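Local coordinates for SusD superfamily protein (Bacteroides thetaiotaomicron, PDB 3MCX) that is of unknown function but, as an outer-membrane member of the SusD family, probably takes part in capturing glycans or related nutrients at the cell surface, at residues A[296-301]-A[411-415]; A[381-385]-A[405-409]; A[75-79]-A[459-463]. All coordinates share one frame; numbering follows the deposited sequence.

Interaction 1. Residues A[296-301]-A[411-415]; sequences DFLNLL and RKELV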
ATOM      1  N   ASP A 296      -6.806 -10.125  17.139  1.00  6.24           N
ATOM      2  CA  ASP A 296      -7.754  -9.050  16.755  1.00  6.94           C
ATOM      3  C   ASP A 296      -8.354  -9.349  15.396  1.00  7.04           C
ATOM      4  O   ASP A 296      -9.555  -9.219  15.223  1.00  6.86           O
ATOM      5  CB  ASP A 296      -7.096  -7.660  16.729  1.00  7.22           C
ATOM      6  CG  ASP A 296      -6.228  -7.367  17.936  1.00  8.73           C
ATOM      7  OD1 ASP A 296      -5.152  -7.996  18.121  1.00  8.31           O
ATOM      8  OD2 ASP A 296      -6.622  -6.467  18.702  1.00 10.31           O
ATOM      9  N   PHE A 297      -7.528  -9.719  14.415  1.00  6.65           N
ATOM     10  CA  PHE A 297      -8.024 -10.007  13.095  1.00  6.10           C
ATOM     11  C   PHE A 297      -8.904 -11.250  13.059  1.00  7.19           C
ATOM     12  O   PHE A 297      -9.983 -11.239  12.477  1.00  6.94           O
ATOM     13  CB  PHE A 297      -6.870 -10.197  12.096  1.00  6.42           C
ATOM     14  CG  PHE A 297      -7.378 -10.430  10.700  1.00  6.88           C
ATOM     15  CD1 PHE A 297      -7.980  -9.392  10.007  1.00  8.48           C
ATOM     16  CD2 PHE A 297      -7.366 -11.701  10.132  1.00  8.02           C
ATOM     17  CE1 PHE A 297      -8.518  -9.594   8.739  1.00  8.29           C
ATOM     18  CE2 PHE A 297      -7.904 -11.912   8.897  1.00  8.50           C
ATOM     19  CZ  PHE A 297      -8.488 -10.856   8.196  1.00  8.20           C
ATOM     20  N   LEU A 298      -8.447 -12.338  13.664  1.00  6.55           N
ATOM     21  CA  LEU A 298      -9.245 -13.573  13.644  1.00  6.30           C
ATOM     22  C   LEU A 298     -10.577 -13.348  14.327  1.00  6.32           C
ATOM     23  O   LEU A 298     -11.611 -13.828  13.872  1.00  7.02           O
ATOM     24  CB  LEU A 298      -8.475 -14.769  14.246  1.00  6.06           C
ATOM     25  CG  LEU A 298      -7.248 -15.223  13.419  1.00  6.26           C
ATOM     26  CD1 LEU A 298      -6.656 -16.500  14.051  1.00  8.00           C
ATOM     27  CD2 LEU A 298      -7.591 -15.437  11.934  1.00  8.93           C
ATOM     28  N   ASN A 299     -10.569 -12.623  15.439  1.00  6.95           N
ATOM     29  CA  ASN A 299     -11.845 -12.351  16.136  1.00  6.36           C
ATOM     30  C   ASN A 299     -12.774 -11.564  15.209  1.00  6.44           C
ATOM     31  O   ASN A 299     -13.982 -11.835  15.145  1.00  6.25           O
ATOM     32  CB  ASN A 299     -11.610 -11.575  17.437  1.00  7.45           C
ATOM     33  CG  ASN A 299     -11.131 -12.455  18.593  1.00  7.96           C
ATOM     34  OD1 ASN A 299     -11.122 -13.688  18.522  1.00 11.24           O
ATOM     35  ND2 ASN A 299     -10.705 -11.799  19.663  1.00 12.31           N
ATOM     36  N   LEU A 300     -12.246 -10.563  14.510  1.00  6.00           N
ATOM     37  CA  LEU A 300     -13.063  -9.755  13.584  1.00  6.07           C
ATOM     38  C   LEU A 300     -13.642 -10.632  12.486  1.00  6.88           C
ATOM     39  O   LEU A 300     -14.826 -10.579  12.187  1.00  6.30           O
ATOM     40  CB  LEU A 300     -12.221  -8.650  12.963  1.00  7.10           C
ATOM     41  CG  LEU A 300     -12.906  -7.829  11.874  1.00  7.24           C
ATOM     42  CD1 LEU A 300     -14.090  -7.033  12.401  1.00  9.58           C
ATOM     43  CD2 LEU A 300     -11.903  -6.882  11.227  1.00  9.26           C
ATOM     44  N   LEU A 301     -12.796 -11.443  11.854  1.00  6.52           N
ATOM     45  CA  LEU A 301     -13.281 -12.308  10.757  1.00  6.71           C
ATOM     46  C   LEU A 301     -14.290 -13.353  11.239  1.00  7.28           C
ATOM     47  O   LEU A 301     -15.256 -13.672  10.541  1.00  6.67           O
ATOM     48  CB  LEU A 301     -12.100 -12.994  10.068  1.00  7.50           C
ATOM     49  CG  LEU A 301     -12.323 -13.441   8.623  1.00  9.08           C
ATOM     50  CD1 LEU A 301     -12.615 -12.265   7.659  1.00 10.93           C
ATOM     51  CD2 LEU A 301     -11.074 -14.188   8.152  1.00 10.31           C
ATOM     52  N   ARG A 411     -10.838  -3.786   6.789  1.00  7.19           N
ATOM     53  CA  ARG A 411      -9.871  -4.637   7.496  1.00  7.76           C
ATOM     54  C   ARG A 411      -9.972  -6.084   6.983  1.00  7.52           C
ATOM     55  O   ARG A 411      -8.950  -6.754   6.774  1.00  7.39           O
ATOM     56  CB  ARG A 411     -10.069  -4.574   9.013  1.00  7.79           C
ATOM     57  CG  ARG A 411      -9.519  -3.259   9.584  1.00  8.64           C
ATOM     58  CD  ARG A 411     -10.000  -3.088  10.994  1.00  7.95           C
ATOM     59  NE  ARG A 411      -9.463  -4.107  11.889  1.00  7.98           N
ATOM     60  CZ  ARG A 411      -9.920  -4.343  13.116  1.00  9.83           C
ATOM     61  NH1 ARG A 411     -10.947  -3.639  13.618  1.00 10.88           N
ATOM     62  NH2 ARG A 411      -9.353  -5.296  13.868  1.00 10.22           N
ATOM     63  N   LYS A 412     -11.191  -6.564   6.788  1.00  6.70           N
ATOM     64  CA  LYS A 412     -11.391  -7.933   6.305  1.00  6.88           C
ATOM     65  C   LYS A 412     -10.890  -8.069   4.840  1.00  7.83           C
ATOM     66  O   LYS A 412     -10.238  -9.035   4.487  1.00  7.01           O
ATOM     67  CB  LYS A 412     -12.854  -8.334   6.365  1.00  6.97           C
ATOM     68  CG  LYS A 412     -13.425  -8.468   7.778  1.00  7.61           C
ATOM     69  CD  LYS A 412     -14.915  -8.740   7.756  1.00  7.62           C
ATOM     70  CE  LYS A 412     -15.541  -8.632   9.132  1.00  7.50           C
ATOM     71  NZ  LYS A 412     -16.962  -9.115   9.140  1.00  7.75           N
ATOM     72  N   GLU A 413     -11.206  -7.099   3.995  1.00  7.69           N
ATOM     73  CA  GLU A 413     -10.962  -7.188   2.573  1.00  7.34           C
ATOM     74  C   GLU A 413      -9.514  -6.933   2.207  1.00  7.89           C
ATOM     75  O   GLU A 413      -8.990  -7.570   1.306  1.00  8.31           O
ATOM     76  CB  GLU A 413     -11.864  -6.198   1.806  1.00  6.78           C
ATOM     77  CG  GLU A 413     -11.775  -6.346   0.281  1.00  7.07           C
ATOM     78  CD  GLU A 413     -12.104  -7.768  -0.183  1.00  7.88           C
ATOM     79  OE1 GLU A 413     -13.067  -8.346   0.360  1.00  6.95           O
ATOM     80  OE2 GLU A 413     -11.417  -8.308  -1.095  1.00  8.50           O
ATOM     81  N   LEU A 414      -8.876  -5.986   2.884  1.00  7.76           N
ATOM     82  CA  LEU A 414      -7.584  -5.449   2.442  1.00  7.92           C
ATOM     83  C   LEU A 414      -6.413  -5.857   3.328  1.00  8.05           C
ATOM     84  O   LEU A 414      -5.306  -5.365   3.171  1.00  7.51           O
ATOM     85  CB  LEU A 414      -7.667  -3.920   2.356  1.00  8.14           C
ATOM     86  CG  LEU A 414      -8.737  -3.393   1.374  1.00  8.19           C
ATOM     87  CD1 LEU A 414      -8.847  -1.875   1.424  1.00  9.54           C
ATOM     88  CD2 LEU A 414      -8.421  -3.859  -0.051  1.00 10.27           C
ATOM     89  N   VAL A 415      -6.662  -6.803   4.232  1.00  7.81           N
ATOM     90  CA  VAL A 415      -5.586  -7.329   5.076  1.00  7.24           C
ATOM     91  C   VAL A 415      -4.411  -7.782   4.201  1.00  7.33           C
ATOM     92  O   VAL A 415      -4.589  -8.472   3.220  1.00  7.82           O
ATOM     93  CB  VAL A 415      -6.086  -8.497   5.974  1.00  7.26           C
ATOM     94  CG1 VAL A 415      -6.554  -9.724   5.144  1.00  6.70           C
ATOM     95  CG2 VAL A 415      -4.996  -8.885   6.989  1.00  8.02           C
TER
HETATM   96  O   HOH W   1     -16.278 -11.770   8.747  1.00  7.16           O

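Interaction 2. Residues A[381-385]-A[405-409]; sequences LNDII and RILKE. With ZN (zinc ion), chain E.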
ATOM      1  N   LEU A 381     -20.621  -0.354  -0.619  1.00  6.95           N
ATOM      2  CA  LEU A 381     -20.249  -1.218   0.503  1.00  6.89           C
ATOM      3  C   LEU A 381     -20.915  -2.581   0.351  1.00  5.90           C
ATOM      4  O   LEU A 381     -20.278  -3.612   0.526  1.00  5.86           O
ATOM      5  CB  LEU A 381     -20.630  -0.608   1.855  1.00  7.19           C
ATOM      6  CG  LEU A 381     -20.185  -1.476   3.046  1.00  7.63           C
ATOM      7  CD1 LEU A 381     -18.667  -1.719   3.085  1.00  7.37           C
ATOM      8  CD2 LEU A 381     -20.749  -0.902   4.381  1.00  6.82           C
ATOM      9  N   ASN A 382     -22.190  -2.582   0.014  1.00  6.19           N
ATOM     10  CA  ASN A 382     -22.944  -3.829  -0.148  1.00  6.14           C
ATOM     11  C   ASN A 382     -22.463  -4.658  -1.349  1.00  6.38           C
ATOM     12  O   ASN A 382     -22.549  -5.881  -1.319  1.00  6.97           O
ATOM     13  CB  ASN A 382     -24.444  -3.571  -0.188  1.00  6.61           C
ATOM     14  CG  ASN A 382     -25.007  -3.289   1.196  1.00  5.99           C
ATOM     15  OD1 ASN A 382     -24.419  -3.710   2.212  1.00  7.57           O
ATOM     16  ND2 ASN A 382     -26.118  -2.548   1.255  1.00  6.25           N
ATOM     17  N   ASP A 383     -21.900  -3.999  -2.367  1.00  7.63           N
ATOM     18  CA  ASP A 383     -21.266  -4.722  -3.489  1.00  7.63           C
ATOM     19  C   ASP A 383     -20.114  -5.593  -3.014  1.00  7.42           C
ATOM     20  O   ASP A 383     -19.875  -6.642  -3.570  1.00  7.48           O
ATOM     21  CB  ASP A 383     -20.760  -3.747  -4.553  1.00  7.97           C
ATOM     22  CG  ASP A 383     -21.853  -3.302  -5.500  1.00  9.58           C
ATOM     23  OD1 ASP A 383     -22.651  -4.158  -5.922  1.00 10.97           O
ATOM     24  OD2 ASP A 383     -21.923  -2.080  -5.823  1.00 10.06           O
ATOM     25  N   ILE A 384     -19.417  -5.164  -1.992  1.00  6.48           N
ATOM     26  CA  ILE A 384     -18.350  -5.966  -1.411  1.00  6.23           C
ATOM     27  C   ILE A 384     -18.960  -7.011  -0.497  1.00  6.94           C
ATOM     28  O   ILE A 384     -18.759  -8.203  -0.703  1.00  6.61           O
ATOM     29  CB  ILE A 384     -17.319  -5.101  -0.685  1.00  7.31           C
ATOM     30  CG1 ILE A 384     -16.711  -4.053  -1.635  1.00  7.19           C
ATOM     31  CG2 ILE A 384     -16.250  -6.004  -0.066  1.00  5.40           C
ATOM     32  CD1 ILE A 384     -16.056  -4.580  -2.908  1.00  9.07           C
ATOM     33  N   ILE A 385     -19.738  -6.577   0.495  1.00  6.58           N
ATOM     34  CA  ILE A 385     -20.320  -7.503   1.482  1.00  6.79           C
ATOM     35  C   ILE A 385     -21.032  -8.662   0.794  1.00  6.26           C
ATOM     36  O   ILE A 385     -20.798  -9.827   1.143  1.00  6.74           O
ATOM     37  CB  ILE A 385     -21.258  -6.776   2.501  1.00  6.35           C
ATOM     38  CG1 ILE A 385     -20.469  -5.783   3.369  1.00  7.51           C
ATOM     39  CG2 ILE A 385     -21.921  -7.798   3.456  1.00  6.06           C
ATOM     40  CD1 ILE A 385     -21.393  -4.875   4.248  1.00  6.82           C
ATOM     41  N   ARG A 405     -18.677   0.221  10.392  1.00  6.77           N
ATOM     42  CA  ARG A 405     -18.976  -0.913   9.511  1.00  7.12           C
ATOM     43  C   ARG A 405     -18.140  -0.938   8.236  1.00  6.97           C
ATOM     44  O   ARG A 405     -17.683  -2.005   7.800  1.00  7.07           O
ATOM     45  CB  ARG A 405     -20.449  -0.983   9.201  1.00  8.07           C
ATOM     46  CG  ARG A 405     -20.851  -2.285   8.498  1.00 10.19           C
ATOM     47  CD  ARG A 405     -20.634  -3.484   9.414  1.00 11.52           C
ATOM     48  NE  ARG A 405     -20.936  -4.765   8.785  1.00 11.84           N
ATOM     49  CZ  ARG A 405     -20.113  -5.438   7.980  1.00 12.35           C
ATOM     50  NH1 ARG A 405     -18.941  -4.922   7.581  1.00  9.87           N
ATOM     51  NH2 ARG A 405     -20.538  -6.606   7.486  1.00 12.87           N
ATOM     52  N   ILE A 406     -17.873   0.227   7.652  1.00  5.88           N
ATOM     53  CA  ILE A 406     -17.002   0.323   6.504  1.00  6.10           C
ATOM     54  C   ILE A 406     -15.564  -0.072   6.863  1.00  6.59           C
ATOM     55  O   ILE A 406     -14.897  -0.836   6.145  1.00  6.61           O
ATOM     56  CB  ILE A 406     -16.987   1.751   5.916  1.00  6.48           C
ATOM     57  CG1 ILE A 406     -18.377   2.148   5.410  1.00  6.69           C
ATOM     58  CG2 ILE A 406     -15.968   1.832   4.785  1.00  7.63           C
ATOM     59  CD1 ILE A 406     -18.448   3.657   5.056  1.00  7.19           C
ATOM     60  N   LEU A 407     -15.083   0.461   7.982  1.00  6.74           N
ATOM     61  CA  LEU A 407     -13.711   0.202   8.400  1.00  6.90           C
ATOM     62  C   LEU A 407     -13.475  -1.273   8.751  1.00  6.51           C
ATOM     63  O   LEU A 407     -12.407  -1.803   8.435  1.00  6.62           O
ATOM     64  CB  LEU A 407     -13.325   1.163   9.549  1.00  6.28           C
ATOM     65  CG  LEU A 407     -13.329   2.650   9.147  1.00  7.21           C
ATOM     66  CD1 LEU A 407     -12.774   3.493  10.341  1.00  8.70           C
ATOM     67  CD2 LEU A 407     -12.511   2.962   7.896  1.00  8.72           C
ATOM     68  N   LYS A 408     -14.463  -1.910   9.400  1.00  6.88           N
ATOM     69  CA  LYS A 408     -14.427  -3.369   9.560  1.00  6.80           C
ATOM     70  C   LYS A 408     -14.327  -4.100   8.229  1.00  6.89           C
ATOM     71  O   LYS A 408     -13.512  -5.009   8.085  1.00  6.79           O
ATOM     72  CB  LYS A 408     -15.643  -3.887  10.313  1.00  7.05           C
ATOM     73  CG  LYS A 408     -15.644  -3.630  11.823  1.00  8.70           C
ATOM     74  CD  LYS A 408     -16.811  -4.347  12.496  1.00 11.55           C
ATOM     75  CE  LYS A 408     -16.773  -4.336  14.012  1.00 13.32           C
ATOM     76  NZ  LYS A 408     -17.853  -5.196  14.619  1.00 11.58           N
ATOM     77  N   GLU A 409     -15.130  -3.724   7.249  1.00  6.26           N
ATOM     78  CA  GLU A 409     -15.079  -4.393   5.957  1.00  6.90           C
ATOM     79  C   GLU A 409     -13.735  -4.202   5.292  1.00  7.46           C
ATOM     80  O   GLU A 409     -13.191  -5.148   4.683  1.00  7.21           O
ATOM     81  CB  GLU A 409     -16.206  -3.891   5.049  1.00  6.51           C
ATOM     82  CG  GLU A 409     -16.514  -4.837   3.898  1.00  7.62           C
ATOM     83  CD  GLU A 409     -16.992  -6.183   4.360  1.00  7.93           C
ATOM     84  OE1 GLU A 409     -17.523  -6.318   5.482  1.00  8.08           O
ATOM     85  OE2 GLU A 409     -16.855  -7.124   3.553  1.00  8.69           O
TER
HETATM   86 ZN    ZN E   4     -23.877  -3.893  -7.522  0.50 29.02          ZN

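Interaction 3. Residues A[75-79]-A[459-463]; sequences NVLAS and LPIPQ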
ATOM      1  N   ASN A  75       9.490   1.487  17.384  1.00  5.40           N
ATOM      2  CA  ASN A  75      10.761   1.847  17.989  1.00  5.81           C
ATOM      3  C   ASN A  75      11.919   2.021  16.979  1.00  5.42           C
ATOM      4  O   ASN A  75      13.057   2.249  17.379  1.00  6.47           O
ATOM      5  CB  ASN A  75      11.142   0.879  19.112  1.00  5.56           C
ATOM      6  CG  ASN A  75      11.314  -0.534  18.641  1.00  5.47           C
ATOM      7  OD1 ASN A  75      11.517  -0.764  17.456  1.00  6.94           O
ATOM      8  ND2 ASN A  75      11.195  -1.489  19.557  1.00  6.36           N
ATOM      9  N   VAL A  76      11.596   1.952  15.706  1.00  5.55           N
ATOM     10  CA  VAL A  76      12.594   2.082  14.644  1.00  5.95           C
ATOM     11  C   VAL A  76      13.360   3.410  14.747  1.00  5.91           C
ATOM     12  O   VAL A  76      12.779   4.468  15.012  1.00  6.64           O
ATOM     13  CB  VAL A  76      11.936   1.893  13.255  1.00  5.81           C
ATOM     14  CG1 VAL A  76      10.897   3.006  12.941  1.00  7.34           C
ATOM     15  CG2 VAL A  76      12.992   1.797  12.171  1.00  7.22           C
ATOM     16  N   LEU A  77      14.677   3.348  14.570  1.00  5.57           N
ATOM     17  CA  LEU A  77      15.589   4.471  14.697  1.00  5.30           C
ATOM     18  C   LEU A  77      16.000   5.037  13.341  1.00  5.00           C
ATOM     19  O   LEU A  77      15.952   4.372  12.308  1.00  5.65           O
ATOM     20  CB  LEU A  77      16.848   4.037  15.420  1.00  4.86           C
ATOM     21  CG  LEU A  77      16.665   3.415  16.800  1.00  6.40           C
ATOM     22  CD1 LEU A  77      18.033   2.981  17.365  1.00  7.35           C
ATOM     23  CD2 LEU A  77      15.942   4.355  17.757  1.00  9.81           C
ATOM     24  N   ALA A  78      16.455   6.290  13.354  1.00  4.77           N
ATOM     25  CA  ALA A  78      16.950   6.956  12.149  1.00  4.91           C
ATOM     26  C   ALA A  78      18.138   6.271  11.503  1.00  5.28           C
ATOM     27  O   ALA A  78      18.356   6.471  10.311  1.00  5.35           O
ATOM     28  CB  ALA A  78      17.356   8.385  12.485  1.00  5.48           C
ATOM     29  N   SER A  79      18.848   5.450  12.278  1.00  4.26           N
ATOM     30  CA  SER A  79      20.013   4.721  11.808  1.00  5.23           C
ATOM     31  C   SER A  79      19.653   3.388  11.112  1.00  5.19           C
ATOM     32  O   SER A  79      20.581   2.706  10.646  1.00  7.50           O
ATOM     33  CB  SER A  79      20.913   4.422  12.984  1.00  5.75           C
ATOM     34  OG  SER A  79      20.200   3.666  13.946  1.00  7.30           O
ATOM     35  N   LEU A 459       7.814   8.227  10.657  1.00  7.05           N
ATOM     36  CA  LEU A 459       9.106   7.542  10.765  1.00  6.91           C
ATOM     37  C   LEU A 459      10.222   8.546  10.837  1.00  6.45           C
ATOM     38  O   LEU A 459      10.125   9.638  10.287  1.00  6.37           O
ATOM     39  CB  LEU A 459       9.328   6.616   9.572  1.00  7.61           C
ATOM     40  CG  LEU A 459       8.401   5.406   9.478  1.00  7.63           C
ATOM     41  CD1 LEU A 459       8.734   4.624   8.233  1.00  7.87           C
ATOM     42  CD2 LEU A 459       8.555   4.511  10.693  1.00  8.63           C
ATOM     43  N   PRO A 460      11.329   8.196  11.492  1.00  5.48           N
ATOM     44  CA  PRO A 460      12.452   9.106  11.477  1.00  5.89           C
ATOM     45  C   PRO A 460      13.048   9.266  10.082  1.00  6.27           C
ATOM     46  O   PRO A 460      13.162   8.303   9.357  1.00  6.59           O
ATOM     47  CB  PRO A 460      13.472   8.463  12.429  1.00  6.27           C
ATOM     48  CG  PRO A 460      13.123   7.036  12.360  1.00  7.27           C
ATOM     49  CD  PRO A 460      11.657   6.912  12.129  1.00  6.72           C
ATOM     50  N   ILE A 461      13.408  10.493   9.764  1.00  5.50           N
ATOM     51  CA  ILE A 461      14.171  10.804   8.577  1.00  6.08           C
ATOM     52  C   ILE A 461      15.529  10.078   8.742  1.00  6.16           C
ATOM     53  O   ILE A 461      16.084  10.063   9.817  1.00  5.73           O
ATOM     54  CB  ILE A 461      14.400  12.317   8.479  1.00  6.41           C
ATOM     55  CG1 ILE A 461      13.063  13.116   8.460  1.00  6.96           C
ATOM     56  CG2 ILE A 461      15.311  12.703   7.255  1.00  7.58           C
ATOM     57  CD1 ILE A 461      12.094  12.747   7.375  1.00  8.40           C
ATOM     58  N   PRO A 462      16.067   9.488   7.665  1.00  5.39           N
ATOM     59  CA  PRO A 462      17.336   8.774   7.810  1.00  5.78           C
ATOM     60  C   PRO A 462      18.411   9.654   8.401  1.00  5.35           C
ATOM     61  O   PRO A 462      18.581  10.825   8.022  1.00  5.53           O
ATOM     62  CB  PRO A 462      17.689   8.373   6.362  1.00  5.79           C
ATOM     63  CG  PRO A 462      16.421   8.358   5.628  1.00  8.78           C
ATOM     64  CD  PRO A 462      15.474   9.325   6.326  1.00  6.41           C
ATOM     65  N   GLN A 463      19.223   9.084   9.293  1.00  5.44           N
ATOM     66  CA  GLN A 463      20.295   9.819   9.889  1.00  5.08           C
ATOM     67  C   GLN A 463      21.303  10.312   8.847  1.00  5.39           C
ATOM     68  O   GLN A 463      21.915  11.349   9.026  1.00  7.13           O
ATOM     69  CB  GLN A 463      21.063   8.999  10.959  1.00  6.43           C
ATOM     70  CG  GLN A 463      21.996   9.780  11.802  1.00  5.39           C
ATOM     71  CD  GLN A 463      21.310  10.826  12.642  1.00  3.86           C
ATOM     72  OE1 GLN A 463      20.192  10.576  13.121  1.00  6.71           O
ATOM     73  NE2 GLN A 463      21.962  11.966  12.863  1.00  5.07           N
TER

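Interaction 1. Residues A[296-301]-A[411-415]
The terminal nitrogen of Lys412 and the carbonyl of Leu301 are joined through one water molecule: Lys412 NZ donates to it over 2.8 Å, and the water in turn donates to Leu301 O, also 2.8 Å away. The water thus spans from the last turn of helix 295-301 to a side chain of helix 403-414. To get there, the lysine chain runs extended past two leucines. Lys412 CG lies 3.9 Å from CD1 of Leu301, and farther out Lys412 CE packs 3.9 Å from CG of Leu300, so the methylenes serve as apolar surface while the amine emerges beside the end of the opposing helix. On the other side of Leu300 sits Arg411, bent at chi3 (65°) so that its guanidinium turns back over the leucine; Leu300 CD2 stands 3.7 Å above the guanidinium plane, over its centre. The polar end of this arginine is held from outside the two segments, NE forming a salt bridge with Asp55, and Asp296 directs its carboxylate to His438 and to the backbone N atoms of Lys434 and Gly435. In the largely helical SusD fold, this contact packs the short helix 295-301 against the C-terminal part of helix 403-414. Phe297 closes the junction. Its CG is anti to the backbone N (chi1 -177°), which carries the ring across to Val415, and the two side chains cross at about a right angle. Val415 CG2 makes a CH-pi contact over one ring face, 4.2 Å from the centroid of Phe297 and 19° off the normal. At the ring edge, near its plane, Phe297 CE1 approaches Arg411 O to 3.5 Å.

Interaction 2. Residues A[381-385]-A[405-409]
Glu409 holds CG anti to its backbone N (chi1 -161°) and bends at chi2 (62°), which brings its carboxylate against Ile385, whose CG1 lies 3.6 Å from Glu409 CD. Arg405, one turn earlier on the same helix, has a similar bend at chi2 and curls toward the same place. The contact joins two helices of the SusD family fold, 374-385 and 403-414, which run in broadly the same direction at 40° to each other, their local axes 11.1 Å apart. Along helix 403-414 the two charged groups form an i to i+4 salt bridge: Arg405 NH1 donates to Glu409 OE1 over 2.9 Å in a nearly straight bond. The acceptor lies in the guanidinium plane and uses its anti lone pair, so the bond is likely to hold both flat groups in their rotation. Ile385 covers this pair from the facing helix. Ile385 CD1 rests over one face of the guanidinium, offset toward the rim and 3.8 Å from Arg405 NH2, while CG1 of the same isoleucine touches the carboxylate. The other oxygen of the acid, OE2, is paired with Arg309, so two arginines share this buried carboxylate and would be expected to stabilise its negative charge. Ile384 CG2 comes alongside that oxygen, 3.8 Å from Glu409 OE2. Toward the start of the interface the packing is between carbon atoms: Leu381 sends CD1 to Glu409 CB, 3.8 Å away, and CD2 to Ile406 CG1 at 4.0 Å. Leu361 and Leu368 of helix 356-370 pack on Leu381 and Ile406 respectively. On helix 374-385, Asp383 binds a zinc ion, with OD1 at 2.0 Å from the metal.

Interaction 3. Residues A[75-79]-A[459-463]
Residues 76-79 run beside 459-463 in nearly the same direction, their end-to-end vectors 17° apart, and the two segments come together at Ala78, where Gln463 N donates to Ala78 O over 2.9 Å. Residues 459-462 adopt a polyproline II conformation that leads into helix 463-468, with Pro462 as N-cap residue. The bond therefore satisfies an amide of the first helical turn with a carbonyl from the distant loop before helix 81-106. The donor stands well above the carbonyl plane, 52° out of it, and the same oxygen receives a CA-H contact from Pro462. Behind this bond Pro460 lies against the backbone of the facing loop, its CG 3.6 Å from Ala78 N and its CB 3.9 Å from Ala78 CB. An alanine here would lack CG and CD, which would probably open a gap beside the Leu77-Ala78 peptide and leave it without its apolar cover. Farther back, Val76 CG1 meets Leu459 CD2 at 3.6 Å, the two side chains crossing at about a right angle; Ile84 of helix 81-106 and Pro70 of helix 69-72 also pack on the valine. Gln463 bends at chi2 (63°), its NE2 bonding to Asp467, while its OE1 stays 3.6 Å from Ala78 CB.

How the interactions relate
From the N terminus, the chain first passes residues 75-79, which wait some 380 residues for their partner 459-463; interaction 3 thus closes the widest loop and ties the loop before helix 81-106 to the segment leading into helix 463-468. Within that loop, residues 296-301 pair with 411-415 in interaction 1, and inside this in turn, 381-385 pair with 405-409 in interaction 2. The three are nested and none cross. Interactions 1 and 2 share helix 403-414 and touch, Leu300 CD1 lying 3.8 Å from Lys408 CG, so that one helix joins helices 295-301 and 374-385. Interaction 3 stands apart, its centre about 36 Å from that of interaction 2.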